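PDB 3B1N: ribokinase, putative from Burkholderia thailandensis, which probably phosphorylates the 5'-hydroxyl of purine nucleosides and related ribosides such as mizoribine, as a member of the ribokinase (pfkB) family. Local coordinates for residues G47-N52 with C251-R256; H152-A157 with L179-E184; F163-G168 with P172-A177; A186-V191 with F267-A272; T203-S206 with S212-Q215. All blocks are in the same frame, centred on the assembly; numbering follows the deposited sequence.

In the fold
Contact 1 lies near the centre of the chain and is wholly buried; it joins the N-terminal ends of helices 49-59 and 251-264 around both bound ligands through polar bonds. Contact 3 is also buried but purely aromatic. Contact 2 shares helix 176-185 with it and ends in a salt bridge at the surface. Contact 4, partly buried, packs rings between strand 188-192 and helix 269-284, and is linked to contact 3 because strands 163-165 and 188-192 are neighbours in the large sheet. Contact 5, a cation-pi stack, is the surface contact. Contacts 2, 4 and 5 supply the carbonyls of one sodium site.

Contact 1 (G47-N52 with C251-R256); sequences GGCAGN and CGDAFR. With MZR (5-hydroxy-1-(beta-D-ribofuranosyl)-1H-imidazole-4-carboxamide), chain F; ADP (adenosine-5'-diphosphate), chain G.
The nucleoside pocket, where Asn52 meets Asp253, is built here from two helix starts facing the mizoribine ribose. Asn52 ND2 donates to Asp253 OD2 at 2.9 Å, and the N-H...O angle of 168° makes the bond nearly straight. The acceptor lies in the amide plane, and OD2 receives the proton on its anti lone pair. The same OD2 accepts from mizoribine O5' at 2.7 Å, so two donors fix this oxygen. Asn52 ND2 also reaches mizoribine O3' at 3.0 Å, and Gly48 N donates to that O3' at an equal 3.0 Å. The amide thus ties the sugar and the carboxylate together.

At the start of helix 251-264, Gly252 N donates to ADP O3B at 2.8 Å, placing the terminal phosphate over the helix N-terminus. This is consistent with the anion hole of ribokinase-family enzymes, with Asp253 as the next residue contacting the hydroxyl that would accept the phosphate. Ser36 of the second subunit also bonds mizoribine, so the site is shared across the dimer. Behind the ligands, Asp253 packs on Ile53 of helix 49-59, while Phe255 leans on Ile218 and Thr220 of strand 216-220 and on Ala276 of helix 269-284.

Contact 2 (H152-A157 with L179-E184); sequences HTEELA and LRRSIE. With NA (sodium ion), chain H.
Glu154 and Arg181 form a bidentate salt bridge between helices 146-158 and 176-185, consecutive connections of the parallel Rossmann-like sheet. The guanidinium engages side-on. Arg181 NE donates to Glu154 OE2 at 3.0 Å with an N-H...O angle of 170°, while Arg181 NH2 donates to Glu154 OE1 at 3.1 Å. OE2 lies in the guanidinium plane, and the two flat groups are only 26° apart, so a nearly coplanar pair forms even though the side chains cross at about a right angle. Both oxygens are met on their syn sides. Each chain bends at its second torsion, Arg181 at chi2 68°, and these bends turn the charged ends toward each other along the outer side of the helix pair, where Arg181 is exposed.

One layer deeper, a single water bridges the helices. It donates both protons, one to Thr153 OG1 at 2.7 Å and one to Ser182 OG at 2.9 Å. The hydroxyls themselves stand too far apart to bond. Each donates back into its own helix, Thr153 to Val150 O and Ser182 to Thr178 O, which fixes the orientation of both acceptors and leaves the water as the link.

Below the water the contact becomes apolar. Thr153 rests on Phe163 and on Val141 of strand 138-141, and Ser182 touches the Phe174 ring. Further in, Ser182 CB packs against Phe165 CZ, the tip of a ring rising from strand 163-165.

Contact 3 (F163-G168 with P172-A177); sequences FIFDPG and PLFDGA
Phe165 and Phe174 approach from opposite directions and meet at their CZ atoms, 3.8 Å apart. Phe165 CZ also lies 4.0 Å from Phe174 CE1, and Phe165 CE1 is 4.2 Å from Phe174 CZ, so the meeting involves one corner of each ring. Phe174 CZ sits at the edge of the Phe165 ring, close to its plane. The ring centroids are 5.9 Å apart and the planes are inclined by 67°, a geometry that is neither a stack nor a clean edge-to-face pair.

Rotamers account for the encounter. Phe165, the last residue of strand 163-165, holds CG opposite its backbone N (chi1 179°), which carries the ring off the strand toward the incoming loop. In Phe174 the ring instead lies opposite the carbonyl carbon (chi1 -78°) and reaches back toward the strand. One face of Phe165 is covered from within its own segment by Pro167 CD, 3.7 Å above the ring plane. Phe174 also pairs edge-to-face with Phe146 and touches Met149 of helix 146-158.

Both rings also rest on Leu179, so the aromatic pair covers the start of helix 176-185. Asp175 N-caps that helix just after Phe174, and its OD2 bonds Thr178 OG1. Between the segments the chain passes Gln169, which belongs to the nucleoside pocket. The arrangement forms the first half of a beta-alpha-beta crossover, in which strand 163-165 leads through a ligand-contacting loop into helix 176-185 and on to strand 188-192.

Contact 4 (A186-V191 with F267-A272); sequences ATYIAV and FDWATA. With NA (sodium ion), chain H.
Tyr188 and Trp269 bring two pairs of ring carbons together. Tyr188 CE2 lies 3.8 Å from Trp269 CZ2, and Tyr188 CD2 lies 3.8 Å from Trp269 CH2. Tyr188 CE2 sits at the rim of the indole, near its plane, whereas the indole reaches the tyrosine ring obliquely. With ring centroids 5.8 Å apart and planes at 74°, the pair is steeply inclined without being a proper edge-to-face pair. The side chains span a wide gap, for the CA atoms of the two residues are 12.1 Å apart.

Around this pair, Ile263 of helix 251-264 and Ala216 of strand 216-220 each touch both rings, and the His230 ring also meets the indole. Within its own segment Tyr188 has Thr187 CG2 3.5 Å above one face. The chi1 of Tyr188, -34°, falls well short of a staggered position.

Farther out, the backbones are fixed independently. Tyr188 O accepts from Phe165 N in the large sheet. Just before the strand, Ala186 O coordinates the sodium ion at 2.3 Å. Across the contact, Asp268 N-caps helix 269-284: its OD1 accepts from Thr271 N at 2.8 Å and from Thr271 OG1 at 2.6 Å. That hydroxyl is also bonded to Tyr309 OH.

Chemically, the meeting is carbon against carbon over a small area, which implies dispersion and shape fit between strand 188-192 and the start of helix 269-284, with directional bonding left to the strand and the cap on either side.

Contact 5 (T203-S206 with S212-Q215); sequences TGWS and SRVQ. With NA (sodium ion), chain H.
Arg213 lays its side chain flat over the indole of Trp205, joining the loops before and after the short helix 207-211. From CB the chain runs extended through CG, with chi2 at 175°, and so delivers the outer half onto the ring. CD is the first atom to touch, 3.3 Å from Trp205 CH2, and it makes a CH-pi contact over the six-membered ring. NE comes next, 3.2 Å from Trp205 CZ2. CZ sits 3.5 Å from that same CZ2 and 4.0 Å from the centroid of the six-membered ring, 30° off its normal, the geometry of a cation-pi pair. Beyond it, NH1 lies past the rim, 3.8 Å from Trp205 CZ2, while NH2, above the ring near CE2, bonds the carbonyl of Glu209 in helix 207-211. The planes of guanidinium and ring are only 23° apart, a true stack.

The opposite face of the indole is backed by Thr203 CB, 3.6 Å above its plane, so the ring is sandwiched. Thr203 also sets the course of the chain: its OG1 accepts from Trp205 N at 2.9 Å, an ST turn where helix 193-203 ends. Arg180 and Ile183 of helix 176-185 touch the indole as well.

At the root of the arginine, Arg213 O binds the sodium ion at 2.2 Å, alongside the carbonyls of Ile183, Glu184 and Ala186. The chemistry implies that one residue serves two ends: its carbonyl coordinates a cation, while its guanidinium, probably favoured by the electron-rich indole face, lies nearly parallel to the ring and bonds Glu209 O through NH2.

Contact 1 (G47-N52 with C251-R256)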
# COMPACT_ATOMS: atom_id res chain seq x y z
N GLY B 47 -1.55 16.51 -3.66
CA GLY B 47 -1.16 16.08 -2.33
C GLY B 47 0.20 16.61 -1.97
O GLY B 47 0.61 17.66 -2.45
N GLY B 48 0.86 15.89 -1.07
CA GLY B 48 2.09 16.36 -0.43
C GLY B 48 1.71 17.20 0.77
O GLY B 48 0.69 17.93 0.78
N CYS B 49 2.50 17.08 1.81
CA CYS B 49 2.17 17.73 3.08
C CYS B 49 2.11 19.25 2.96
O CYS B 49 1.20 19.87 3.52
CB CYS B 49 3.20 17.29 4.12
SG CYS B 49 3.04 15.45 4.44
N ALA B 50 3.04 19.85 2.21
CA ALA B 50 2.97 21.31 2.07
C ALA B 50 1.77 21.72 1.26
O ALA B 50 1.15 22.74 1.58
CB ALA B 50 4.24 21.88 1.43
N GLY B 51 1.44 20.97 0.22
CA GLY B 51 0.27 21.33 -0.59
C GLY B 51 -0.98 21.24 0.31
O GLY B 51 -1.86 22.13 0.27
N ASN B 52 -1.08 20.14 1.06
CA ASN B 52 -2.29 19.93 1.88
C ASN B 52 -2.45 20.97 2.97
O ASN B 52 -3.55 21.50 3.18
CB ASN B 52 -2.19 18.54 2.54
CG ASN B 52 -2.15 17.40 1.51
OD1 ASN B 52 -2.52 17.53 0.34
ND2 ASN B 52 -1.76 16.22 2.03
N CYS B 251 -5.93 14.08 6.78
CA CYS B 251 -6.66 14.71 7.94
C CYS B 251 -5.72 15.48 8.85
O CYS B 251 -6.07 16.62 9.26
CB CYS B 251 -7.36 13.67 8.77
SG CYS B 251 -8.92 13.10 8.06
N GLY B 252 -4.52 14.93 9.12
CA GLY B 252 -3.57 15.63 9.99
C GLY B 252 -3.13 16.94 9.32
O GLY B 252 -2.88 17.94 10.00
N ASP B 253 -2.97 16.95 8.00
CA ASP B 253 -2.53 18.17 7.33
C ASP B 253 -3.61 19.25 7.37
O ASP B 253 -3.30 20.45 7.54
CB ASP B 253 -2.17 17.83 5.88
CG ASP B 253 -0.86 17.06 5.77
OD1 ASP B 253 -0.04 17.10 6.70
OD2 ASP B 253 -0.68 16.37 4.76
N ALA B 254 -4.88 18.84 7.21
CA ALA B 254 -5.99 19.80 7.32
C ALA B 254 -5.96 20.39 8.74
O ALA B 254 -6.12 21.61 8.93
CB ALA B 254 -7.33 19.12 7.02
N PHE B 255 -5.82 19.52 9.73
CA PHE B 255 -5.69 19.92 11.14
C PHE B 255 -4.56 20.93 11.31
O PHE B 255 -4.73 21.98 11.93
CB PHE B 255 -5.49 18.63 11.98
CG PHE B 255 -5.41 18.85 13.47
CD1 PHE B 255 -6.50 18.55 14.32
CD2 PHE B 255 -4.22 19.30 14.04
CE1 PHE B 255 -6.35 18.75 15.73
CE2 PHE B 255 -4.09 19.47 15.41
CZ PHE B 255 -5.17 19.22 16.25
N ARG B 256 -3.41 20.63 10.75
CA ARG B 256 -2.26 21.57 10.90
C ARG B 256 -2.55 22.92 10.25
O ARG B 256 -2.15 23.95 10.83
CB ARG B 256 -1.00 20.92 10.29
CG ARG B 256 -0.42 19.90 11.25
CD ARG B 256 0.38 18.87 10.46
NE ARG B 256 0.95 17.84 11.30
CZ ARG B 256 0.25 16.91 11.97
NH1 ARG B 256 -1.07 16.92 12.02
NH2 ARG B 256 0.89 16.00 12.66
N1 MZR F . 7.68 12.31 2.75
O3 MZR F . 5.29 13.60 2.14
C4 MZR F . 4.83 12.27 2.25
C5 MZR F . 5.64 11.12 2.57
C6 MZR F . 7.09 11.13 2.80
O6 MZR F . 7.61 10.01 3.02
N7 MZR F . 4.74 10.10 2.56
C8 MZR F . 3.52 10.59 2.27
N9 MZR F . 3.55 11.94 2.07
C1' MZR F . 2.41 12.83 1.80
C2' MZR F . 1.44 12.40 0.71
O2' MZR F . 1.88 13.02 -0.49
C3' MZR F . 0.08 12.88 1.28
O3' MZR F . -0.63 13.86 0.51
C4' MZR F . 0.40 13.42 2.65
O4' MZR F . 1.62 12.78 2.98
C5' MZR F . -0.67 13.07 3.65
O5' MZR F . -0.26 13.66 4.91
PB ADP G . -3.01 11.90 10.50
O1B ADP G . -2.62 10.47 10.84
O2B ADP G . -1.82 12.80 10.68
O3B ADP G . -3.73 12.22 9.24
PA ADP G . -5.23 11.79 12.51
O1A ADP G . -5.75 10.49 11.89
O2A ADP G . -4.82 11.81 13.95
O3A ADP G . -3.98 12.39 11.75
O5' ADP G . -6.41 12.77 12.19
C5' ADP G . -6.17 14.16 12.46
C4' ADP G . -7.40 14.89 12.96
O4' ADP G . -8.43 14.82 11.95
C3' ADP G . -8.03 14.29 14.23
O3' ADP G . -7.36 14.74 15.42
C2' ADP G . -9.48 14.69 14.05
O2' ADP G . -9.66 16.05 14.51
C1' ADP G . -9.70 14.65 12.57
N9 ADP G . -10.20 13.31 12.18
C8 ADP G . -9.50 12.19 11.79
N7 ADP G . -10.37 11.14 11.59
C5 ADP G . -11.58 11.57 11.92
C6 ADP G . -12.90 10.96 11.98
N6 ADP G . -13.02 9.65 11.62
N1 ADP G . -13.92 11.70 12.37
C2 ADP G . -13.79 13.00 12.73
N3 ADP G . -12.60 13.62 12.68
C4 ADP G . -11.49 12.97 12.32

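Contact 2 (H152-A157 with L179-E184)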
# COMPACT_ATOMS: atom_id res chain seq x y z
N HIS B 152 15.74 23.16 7.02
CA HIS B 152 14.69 24.15 7.29
C HIS B 152 14.57 24.43 8.78
O HIS B 152 14.35 25.58 9.20
CB HIS B 152 13.32 23.68 6.74
CG HIS B 152 13.26 23.56 5.26
ND1 HIS B 152 14.05 24.30 4.39
CD2 HIS B 152 12.44 22.81 4.49
CE1 HIS B 152 13.75 23.95 3.15
NE2 HIS B 152 12.78 23.05 3.18
N THR B 153 14.68 23.37 9.59
CA THR B 153 14.60 23.55 11.03
C THR B 153 15.73 24.41 11.57
O THR B 153 15.48 25.30 12.39
CB THR B 153 14.48 22.26 11.82
OG1 THR B 153 15.67 21.49 11.72
CG2 THR B 153 13.33 21.46 11.26
N GLU B 154 16.95 24.13 11.09
CA GLU B 154 18.10 24.94 11.50
C GLU B 154 17.92 26.40 11.11
O GLU B 154 18.15 27.31 11.93
CB GLU B 154 19.41 24.35 10.92
CG GLU B 154 19.79 22.98 11.51
CD GLU B 154 20.33 23.08 12.95
OE1 GLU B 154 20.67 24.20 13.43
OE2 GLU B 154 20.43 22.03 13.61
N GLU B 155 17.50 26.65 9.88
CA GLU B 155 17.40 27.99 9.35
C GLU B 155 16.27 28.78 9.98
O GLU B 155 16.41 29.95 10.29
CB GLU B 155 17.26 27.95 7.86
CG GLU B 155 18.58 27.51 7.21
CD GLU B 155 18.54 27.56 5.73
OE1 GLU B 155 17.50 28.01 5.20
OE2 GLU B 155 19.55 27.14 5.09
N LEU B 156 15.13 28.14 10.18
CA LEU B 156 14.04 28.88 10.80
C LEU B 156 14.39 29.27 12.24
O LEU B 156 14.04 30.37 12.69
CB LEU B 156 12.71 28.09 10.72
CG LEU B 156 12.13 28.01 9.32
CD1 LEU B 156 11.13 26.85 9.30
CD2 LEU B 156 11.43 29.32 8.90
N ALA B 157 15.07 28.37 12.97
CA ALA B 157 15.41 28.61 14.38
C ALA B 157 16.42 29.74 14.43
O ALA B 157 16.37 30.57 15.33
CB ALA B 157 15.99 27.35 15.01
N LEU B 179 16.94 14.01 15.61
CA LEU B 179 15.57 14.21 16.08
C LEU B 179 15.49 15.04 17.37
O LEU B 179 14.71 16.01 17.45
CB LEU B 179 14.85 12.85 16.19
CG LEU B 179 13.35 12.88 16.51
CD1 LEU B 179 12.58 13.75 15.46
CD2 LEU B 179 12.78 11.50 16.57
N ARG B 180 16.31 14.69 18.37
CA ARG B 180 16.41 15.53 19.57
C ARG B 180 16.79 16.98 19.25
O ARG B 180 16.17 17.91 19.77
CB ARG B 180 17.45 14.94 20.54
CG ARG B 180 16.97 13.71 21.30
CD ARG B 180 17.99 13.33 22.41
NE ARG B 180 19.28 12.92 21.83
CZ ARG B 180 19.57 11.68 21.44
NH1 ARG B 180 20.76 11.43 20.91
NH2 ARG B 180 18.66 10.71 21.53
N ARG B 181 17.76 17.18 18.36
CA ARG B 181 18.15 18.55 17.97
C ARG B 181 16.98 19.32 17.35
O ARG B 181 16.73 20.48 17.70
CB ARG B 181 19.37 18.53 17.06
CG ARG B 181 19.69 19.85 16.37
CD ARG B 181 20.14 20.90 17.36
NE ARG B 181 20.67 22.04 16.63
CZ ARG B 181 21.12 23.15 17.20
NH1 ARG B 181 21.13 23.28 18.52
NH2 ARG B 181 21.56 24.14 16.44
N SER B 182 16.25 18.65 16.46
CA SER B 182 15.13 19.31 15.78
C SER B 182 14.05 19.78 16.74
O SER B 182 13.50 20.88 16.58
CB SER B 182 14.56 18.37 14.70
OG SER B 182 15.54 18.13 13.72
N ILE B 183 13.75 18.94 17.74
CA ILE B 183 12.78 19.25 18.77
C ILE B 183 13.27 20.38 19.68
O ILE B 183 12.47 21.27 20.03
CB ILE B 183 12.47 17.99 19.60
CG1 ILE B 183 11.71 16.97 18.73
CG2 ILE B 183 11.67 18.34 20.85
CD1 ILE B 183 11.72 15.54 19.30
N GLU B 184 14.57 20.36 20.04
CA GLU B 184 15.15 21.51 20.76
C GLU B 184 14.90 22.85 20.02
O GLU B 184 14.40 23.82 20.60
CB GLU B 184 16.65 21.30 21.06
CG GLU B 184 16.93 20.29 22.21
CD GLU B 184 18.30 19.63 22.12
OE1 GLU B 184 18.59 18.70 22.94
OE2 GLU B 184 19.09 20.03 21.22
NA NA H . 12.10 23.47 21.04
O HOH W 1 17.59 20.02 12.89
O HOH W 2 12.14 25.72 22.05

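Contact 3 (F163-G168 with P172-A177)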
# COMPACT_ATOMS: atom_id res chain seq x y z
N PHE B 163 8.02 28.04 14.58
CA PHE B 163 7.59 27.02 13.61
C PHE B 163 7.16 25.77 14.31
O PHE B 163 7.67 25.37 15.37
CB PHE B 163 8.70 26.73 12.55
CG PHE B 163 9.93 26.03 13.09
CD1 PHE B 163 10.10 24.65 12.96
CD2 PHE B 163 10.94 26.76 13.71
CE1 PHE B 163 11.24 24.00 13.44
CE2 PHE B 163 12.10 26.12 14.18
CZ PHE B 163 12.27 24.75 14.05
N ILE B 164 6.15 25.12 13.70
CA ILE B 164 5.78 23.75 14.08
C ILE B 164 6.72 22.77 13.38
O ILE B 164 6.95 22.92 12.18
CB ILE B 164 4.33 23.46 13.58
CG1 ILE B 164 3.30 24.45 14.17
CG2 ILE B 164 3.95 21.99 14.00
CD1 ILE B 164 1.85 24.16 13.73
N PHE B 165 7.21 21.80 14.13
CA PHE B 165 7.97 20.67 13.57
C PHE B 165 7.04 19.45 13.51
O PHE B 165 6.51 19.02 14.53
CB PHE B 165 9.18 20.40 14.44
CG PHE B 165 10.04 19.24 13.99
CD1 PHE B 165 10.49 19.17 12.67
CD2 PHE B 165 10.42 18.28 14.89
CE1 PHE B 165 11.31 18.09 12.27
CE2 PHE B 165 11.19 17.19 14.50
CZ PHE B 165 11.64 17.12 13.18
N ASP B 166 6.86 18.92 12.30
CA ASP B 166 5.96 17.85 12.00
C ASP B 166 6.82 16.73 11.29
O ASP B 166 6.73 16.70 10.04
CB ASP B 166 4.96 18.60 11.07
CG ASP B 166 3.95 17.74 10.37
OD1 ASP B 166 3.62 16.66 10.87
OD2 ASP B 166 3.48 18.19 9.27
N PRO B 167 7.61 15.88 12.01
CA PRO B 167 8.49 14.92 11.32
C PRO B 167 7.67 13.91 10.50
O PRO B 167 8.06 13.57 9.36
CB PRO B 167 9.33 14.32 12.45
CG PRO B 167 8.55 14.56 13.74
CD PRO B 167 7.80 15.84 13.48
N GLY B 168 6.51 13.54 11.04
CA GLY B 168 5.51 12.76 10.28
C GLY B 168 6.12 11.53 9.62
O GLY B 168 6.91 10.80 10.19
N PRO B 172 11.48 7.83 9.65
CA PRO B 172 12.52 6.80 9.44
C PRO B 172 13.89 7.35 9.04
O PRO B 172 14.92 6.69 9.26
CB PRO B 172 11.92 5.92 8.32
CG PRO B 172 10.44 6.04 8.57
CD PRO B 172 10.28 7.51 8.85
N LEU B 173 13.92 8.55 8.48
CA LEU B 173 15.14 9.17 7.99
C LEU B 173 15.98 9.79 9.13
O LEU B 173 17.18 10.10 8.95
CB LEU B 173 14.81 10.22 6.94
CG LEU B 173 13.80 9.88 5.82
CD1 LEU B 173 13.41 11.10 4.98
CD2 LEU B 173 14.33 8.78 4.93
N PHE B 174 15.34 10.00 10.28
CA PHE B 174 15.99 10.63 11.44
C PHE B 174 16.71 9.58 12.29
O PHE B 174 16.29 8.43 12.35
CB PHE B 174 14.96 11.36 12.32
CG PHE B 174 14.53 12.69 11.76
CD1 PHE B 174 15.08 13.88 12.22
CD2 PHE B 174 13.59 12.75 10.73
CE1 PHE B 174 14.71 15.11 11.67
CE2 PHE B 174 13.22 13.95 10.20
CZ PHE B 174 13.77 15.14 10.69
N ASP B 175 17.82 9.97 12.92
CA ASP B 175 18.30 9.21 14.09
C ASP B 175 17.98 9.98 15.35
O ASP B 175 17.40 11.08 15.28
CB ASP B 175 19.80 8.89 14.02
CG ASP B 175 20.66 10.13 13.87
OD1 ASP B 175 21.87 9.95 13.54
OD2 ASP B 175 20.18 11.28 14.07
N GLY B 176 18.33 9.40 16.49
CA GLY B 176 18.06 10.04 17.77
C GLY B 176 18.65 11.42 17.92
O GLY B 176 17.97 12.33 18.41
N ALA B 177 19.89 11.61 17.47
CA ALA B 177 20.59 12.86 17.68
C ALA B 177 19.96 14.02 16.87
O ALA B 177 19.72 15.10 17.42
CB ALA B 177 22.09 12.70 17.37

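Contact 4 (A186-V191 with F267-A272)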
# COMPACT_ATOMS: atom_id res chain seq x y z
N ALA B 186 12.60 23.46 17.63
CA ALA B 186 11.20 23.72 17.25
C ALA B 186 10.44 24.54 18.29
O ALA B 186 10.65 24.37 19.49
CB ALA B 186 10.46 22.38 17.03
N THR B 187 9.49 25.36 17.85
CA THR B 187 8.59 26.06 18.78
C THR B 187 7.44 25.14 19.21
O THR B 187 7.00 25.15 20.34
CB THR B 187 7.97 27.29 18.13
OG1 THR B 187 8.94 27.99 17.34
CG2 THR B 187 7.31 28.18 19.21
N TYR B 188 6.92 24.36 18.25
CA TYR B 188 5.84 23.43 18.56
C TYR B 188 6.13 22.10 17.85
O TYR B 188 6.87 22.11 16.86
CB TYR B 188 4.46 23.96 18.09
CG TYR B 188 4.26 25.46 18.16
CD1 TYR B 188 4.59 26.29 17.10
CD2 TYR B 188 3.76 26.06 19.34
CE1 TYR B 188 4.39 27.65 17.16
CE2 TYR B 188 3.59 27.44 19.41
CZ TYR B 188 3.90 28.21 18.31
OH TYR B 188 3.72 29.59 18.35
N ILE B 189 5.57 21.01 18.35
CA ILE B 189 5.62 19.75 17.59
C ILE B 189 4.20 19.24 17.41
O ILE B 189 3.37 19.28 18.32
CB ILE B 189 6.63 18.71 18.22
CG1 ILE B 189 6.74 17.43 17.38
CG2 ILE B 189 6.31 18.40 19.70
CD1 ILE B 189 7.83 16.49 17.89
N ALA B 190 3.88 18.81 16.18
CA ALA B 190 2.56 18.24 15.93
C ALA B 190 2.77 16.86 15.36
O ALA B 190 3.55 16.70 14.42
CB ALA B 190 1.79 19.10 14.97
N VAL B 191 2.12 15.87 15.94
CA VAL B 191 2.31 14.46 15.46
C VAL B 191 1.04 13.72 15.70
O VAL B 191 0.24 14.14 16.54
CB VAL B 191 3.49 13.73 16.20
CG1 VAL B 191 4.85 14.12 15.60
CG2 VAL B 191 3.47 13.93 17.70
N PHE B 267 -5.60 32.84 18.51
CA PHE B 267 -6.59 32.01 19.17
C PHE B 267 -5.95 31.39 20.40
O PHE B 267 -4.74 31.08 20.39
CB PHE B 267 -6.95 30.82 18.24
CG PHE B 267 -7.87 31.17 17.09
CD1 PHE B 267 -7.91 32.41 16.51
CD2 PHE B 267 -8.71 30.17 16.54
CE1 PHE B 267 -8.80 32.68 15.41
CE2 PHE B 267 -9.55 30.43 15.45
CZ PHE B 267 -9.60 31.67 14.91
N ASP B 268 -6.74 31.14 21.45
CA ASP B 268 -6.28 30.31 22.53
C ASP B 268 -6.13 28.85 22.06
O ASP B 268 -6.65 28.49 20.97
CB ASP B 268 -7.10 30.47 23.81
CG ASP B 268 -8.54 30.12 23.64
OD1 ASP B 268 -8.90 29.34 22.75
OD2 ASP B 268 -9.39 30.61 24.45
N TRP B 269 -5.39 28.05 22.80
CA TRP B 269 -5.15 26.66 22.36
C TRP B 269 -6.44 25.89 22.23
O TRP B 269 -6.60 25.09 21.30
CB TRP B 269 -4.19 25.93 23.30
CG TRP B 269 -2.77 26.33 23.08
CD1 TRP B 269 -1.94 26.90 24.01
CD2 TRP B 269 -2.03 26.22 21.88
NE1 TRP B 269 -0.70 27.14 23.45
CE2 TRP B 269 -0.71 26.69 22.16
CE3 TRP B 269 -2.31 25.72 20.61
CZ2 TRP B 269 0.30 26.74 21.17
CZ3 TRP B 269 -1.31 25.74 19.65
CH2 TRP B 269 -0.01 26.25 19.93
N ALA B 270 -7.37 26.10 23.15
CA ALA B 270 -8.66 25.42 23.09
C ALA B 270 -9.37 25.67 21.76
O ALA B 270 -9.98 24.78 21.13
CB ALA B 270 -9.58 25.92 24.26
N THR B 271 -9.30 26.92 21.32
CA THR B 271 -9.99 27.32 20.10
C THR B 271 -9.21 26.95 18.83
O THR B 271 -9.77 26.53 17.83
CB THR B 271 -10.34 28.83 20.12
OG1 THR B 271 -11.10 29.07 21.31
CG2 THR B 271 -11.17 29.25 18.92
N ALA B 272 -7.89 27.14 18.88
CA ALA B 272 -7.04 26.78 17.73
C ALA B 272 -7.21 25.28 17.51
O ALA B 272 -7.31 24.83 16.37
CB ALA B 272 -5.58 27.10 18.00
NA NA H . 12.10 23.47 21.04
O HOH W 2 12.14 25.72 22.05

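Contact 5 (T203-S206 with S212-Q215)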
# COMPACT_ATOMS: atom_id res chain seq x y z
N THR B 203 14.09 9.30 20.36
CA THR B 203 14.80 10.31 21.14
C THR B 203 15.27 9.76 22.47
O THR B 203 16.24 10.29 23.06
CB THR B 203 13.93 11.54 21.46
OG1 THR B 203 12.77 11.14 22.20
CG2 THR B 203 13.55 12.33 20.19
N GLY B 204 14.58 8.75 22.99
CA GLY B 204 14.80 8.31 24.37
C GLY B 204 14.12 9.21 25.38
O GLY B 204 14.38 9.11 26.58
N TRP B 205 13.27 10.11 24.91
CA TRP B 205 12.54 11.03 25.77
C TRP B 205 11.11 10.52 26.00
O TRP B 205 10.53 9.82 25.13
CB TRP B 205 12.49 12.45 25.18
CG TRP B 205 13.79 13.20 25.18
CD1 TRP B 205 14.85 13.02 26.04
CD2 TRP B 205 14.15 14.30 24.33
NE1 TRP B 205 15.85 13.91 25.75
CE2 TRP B 205 15.45 14.71 24.70
CE3 TRP B 205 13.51 14.97 23.28
CZ2 TRP B 205 16.11 15.77 24.08
CZ3 TRP B 205 14.17 16.01 22.64
CH2 TRP B 205 15.47 16.40 23.04
N SER B 206 10.57 10.89 27.15
CA SER B 206 9.17 10.69 27.50
C SER B 206 8.39 11.85 26.92
O SER B 206 9.00 12.84 26.53
CB SER B 206 9.04 10.67 29.03
OG SER B 206 9.36 11.96 29.56
N SER B 212 8.69 19.61 27.61
CA SER B 212 9.52 20.63 28.27
C SER B 212 10.39 21.41 27.29
O SER B 212 10.87 22.48 27.63
CB SER B 212 10.36 20.02 29.39
OG SER B 212 11.47 19.31 28.87
N ARG B 213 10.58 20.88 26.07
CA ARG B 213 11.45 21.52 25.07
C ARG B 213 10.74 22.30 23.96
O ARG B 213 11.39 22.79 23.03
CB ARG B 213 12.41 20.49 24.49
CG ARG B 213 13.29 19.84 25.58
CD ARG B 213 14.11 18.75 24.96
NE ARG B 213 15.26 18.36 25.78
CZ ARG B 213 15.19 17.64 26.90
NH1 ARG B 213 16.31 17.33 27.53
NH2 ARG B 213 14.02 17.23 27.38
N VAL B 214 9.42 22.39 24.05
CA VAL B 214 8.61 23.14 23.10
C VAL B 214 7.54 23.95 23.83
O VAL B 214 7.23 23.69 25.00
CB VAL B 214 7.89 22.20 22.07
CG1 VAL B 214 8.92 21.59 21.07
CG2 VAL B 214 7.05 21.11 22.79
N GLN B 215 6.97 24.91 23.14
CA GLN B 215 5.82 25.64 23.66
C GLN B 215 4.54 24.81 23.69
O GLN B 215 3.69 25.00 24.58
CB GLN B 215 5.62 26.96 22.93
CG GLN B 215 6.76 27.95 23.21
CD GLN B 215 6.55 29.30 22.55
OE1 GLN B 215 5.42 29.67 22.20
NE2 GLN B 215 7.66 30.05 22.36
NA NA H . 12.10 23.47 21.04
O HOH W 2 12.14 25.72 22.05